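Local coordinates for probable tagatose 6-phosphate kinase (Sinorhizobium meliloti, PDB 3TXV), which probably acts as a tagatose-6-phosphate kinase in carbohydrate metabolism and belongs to the GatZ/KbaZ-like family of tagatose-bisphosphate aldolase subunits, at residues A[54-60]-A[98-102]. Numbering follows the deposited sequence.
Sequences CNQVNQD and PNPWK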
# COMPACT_ATOMS: atom_id res chain seq x y z
N CYS A 54 -10.53 1.91 0.11
CA CYS A 54 -11.99 1.82 0.21
C CYS A 54 -12.44 0.43 0.60
O CYS A 54 -13.08 0.26 1.64
CB CYS A 54 -12.62 2.20 -1.14
SG CYS A 54 -11.98 1.22 -2.66
N ASN A 55 -12.08 -0.53 -0.26
CA ASN A 55 -12.30 -1.98 -0.08
C ASN A 55 -11.82 -2.58 1.24
O ASN A 55 -12.51 -3.36 1.88
CB ASN A 55 -11.59 -2.73 -1.18
CG ASN A 55 -12.39 -2.80 -2.47
OD1 ASN A 55 -13.60 -2.50 -2.54
ND2 ASN A 55 -11.71 -3.24 -3.52
N GLN A 56 -10.60 -2.21 1.62
CA GLN A 56 -9.94 -2.73 2.79
C GLN A 56 -10.72 -2.33 4.05
O GLN A 56 -10.95 -3.16 4.92
CB GLN A 56 -8.49 -2.21 2.80
CG GLN A 56 -7.53 -2.74 3.86
CD GLN A 56 -6.22 -1.93 3.91
OE1 GLN A 56 -5.56 -1.82 4.96
NE2 GLN A 56 -5.85 -1.36 2.76
N VAL A 57 -11.13 -1.06 4.14
CA VAL A 57 -11.74 -0.53 5.36
C VAL A 57 -12.81 0.51 5.09
O VAL A 57 -12.56 1.51 4.45
CB VAL A 57 -10.69 0.03 6.41
CG1 VAL A 57 -9.40 -0.83 6.44
CG2 VAL A 57 -10.38 1.54 6.22
N ASN A 58 -14.02 0.26 5.59
CA ASN A 58 -15.14 1.18 5.41
C ASN A 58 -16.19 0.91 6.47
O ASN A 58 -16.05 -0.04 7.22
CB ASN A 58 -15.73 1.06 4.00
CG ASN A 58 -16.11 -0.37 3.63
OD1 ASN A 58 -16.93 -1.01 4.29
ND2 ASN A 58 -15.50 -0.87 2.56
N GLN A 59 -17.24 1.73 6.51
CA GLN A 59 -18.28 1.63 7.55
C GLN A 59 -18.79 0.23 7.74
O GLN A 59 -19.14 -0.14 8.87
CB GLN A 59 -19.47 2.56 7.26
CG GLN A 59 -20.37 2.11 6.10
CD GLN A 59 -19.87 2.61 4.77
OE1 GLN A 59 -18.67 2.86 4.62
NE2 GLN A 59 -20.78 2.79 3.80
N ASP A 60 -18.85 -0.53 6.64
CA ASP A 60 -19.42 -1.89 6.62
C ASP A 60 -18.43 -2.96 7.04
O ASP A 60 -18.81 -4.14 7.16
CB ASP A 60 -19.98 -2.25 5.24
CG ASP A 60 -21.29 -1.52 4.91
OD1 ASP A 60 -21.56 -1.36 3.69
OD2 ASP A 60 -22.03 -1.12 5.86
N PRO A 98 -17.14 4.81 -5.08
CA PRO A 98 -18.14 3.74 -5.28
C PRO A 98 -17.58 2.33 -5.44
O PRO A 98 -18.35 1.36 -5.42
CB PRO A 98 -18.84 4.13 -6.58
CG PRO A 98 -18.35 5.47 -6.97
CD PRO A 98 -17.07 5.73 -6.23
N ASN A 99 -16.27 2.19 -5.60
CA ASN A 99 -15.68 0.87 -5.90
C ASN A 99 -16.20 -0.34 -5.11
O ASN A 99 -16.50 -1.36 -5.71
CB ASN A 99 -14.16 0.93 -5.83
CG ASN A 99 -13.51 -0.33 -6.34
OD1 ASN A 99 -13.31 -0.49 -7.54
ND2 ASN A 99 -13.18 -1.24 -5.42
N PRO A 100 -16.29 -0.25 -3.77
CA PRO A 100 -16.67 -1.49 -3.09
C PRO A 100 -18.14 -1.86 -3.26
O PRO A 100 -18.60 -2.88 -2.71
CB PRO A 100 -16.40 -1.19 -1.62
CG PRO A 100 -15.48 -0.04 -1.64
CD PRO A 100 -15.91 0.78 -2.81
N TRP A 101 -18.86 -1.05 -4.02
CA TRP A 101 -20.30 -1.23 -4.17
C TRP A 101 -20.66 -1.01 -5.60
O TRP A 101 -21.81 -0.67 -5.89
CB TRP A 101 -21.06 -0.24 -3.31
CG TRP A 101 -20.81 -0.42 -1.86
CD1 TRP A 101 -21.28 -1.40 -1.06
CD2 TRP A 101 -20.01 0.43 -1.03
NE1 TRP A 101 -20.83 -1.22 0.23
CE2 TRP A 101 -20.05 -0.10 0.27
CE3 TRP A 101 -19.26 1.59 -1.27
CZ2 TRP A 101 -19.36 0.48 1.34
CZ3 TRP A 101 -18.60 2.18 -0.20
CH2 TRP A 101 -18.65 1.61 1.09
N LYS A 102 -19.69 -1.20 -6.48
CA LYS A 102 -19.86 -0.87 -7.88
C LYS A 102 -20.80 -1.84 -8.63
O LYS A 102 -21.30 -1.53 -9.72
CB LYS A 102 -18.51 -0.72 -8.54
CG LYS A 102 -17.77 -2.00 -8.81
CD LYS A 102 -16.48 -1.67 -9.55
CE LYS A 102 -16.05 -2.76 -10.50
NZ LYS A 102 -14.61 -2.96 -10.26
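Cys54 opens the contact by setting its side chain against the ring of Pro100: CB of Cys54 lies 3.7 Å from CG of Pro100. Its sulfur, held between the backbone N and the carbonyl carbon (chi1 54°), lies between CG of Pro100 and CB of Asn99, about equally near both. Next along, Asn55 turns its amide toward the short 3-10 turn at residues 99-100. OD1 of Asn55 accepts a weak, bent hydrogen bond from ND2 of Asn99, 3.2 Å long, and also lies beside CB and CG of Pro100. The side chains of Asn55 and Asn99 cross at about a right angle, their amide planes 52° apart.

At Asn58 the side chain ties the loop to itself: ND2 of Asn58 donates to the carbonyl O of Cys54 at 2.8 Å, while OD1 takes a weak bond from the backbone N of Asp60. The amide held this way lies obliquely against the six-membered part of the Trp101 indole, one face of which is covered by CB of Pro100; CG of Asn58 is 4.1 Å from CZ2 of Trp101. Gln59 meets the same end of the ring, NE2 of Gln59 coming within 3.6 Å of CH2 of Trp101; a bend at chi2 (-87°) carries its amide there. Asp60 finishes at the indole edge, OD1 of Asp60 near the ring plane and 3.5 Å from NE1 of Trp101, and this carboxylate also makes a long, weak ion pair with Lys112.

Both segments are loops that follow neighbouring parallel strands of the eight-stranded beta/alpha barrel, 48-53 and 89-96, so the contact joins two adjacent loops at the C-terminal end of the barrel. Such barrels carry their active sites at this end, and Cys54 touches residues of a possible, unconfirmed metal site. Helix 106-121 packs alongside, Met116 touching Cys54 and Gln59 and Lys112 meeting Trp101.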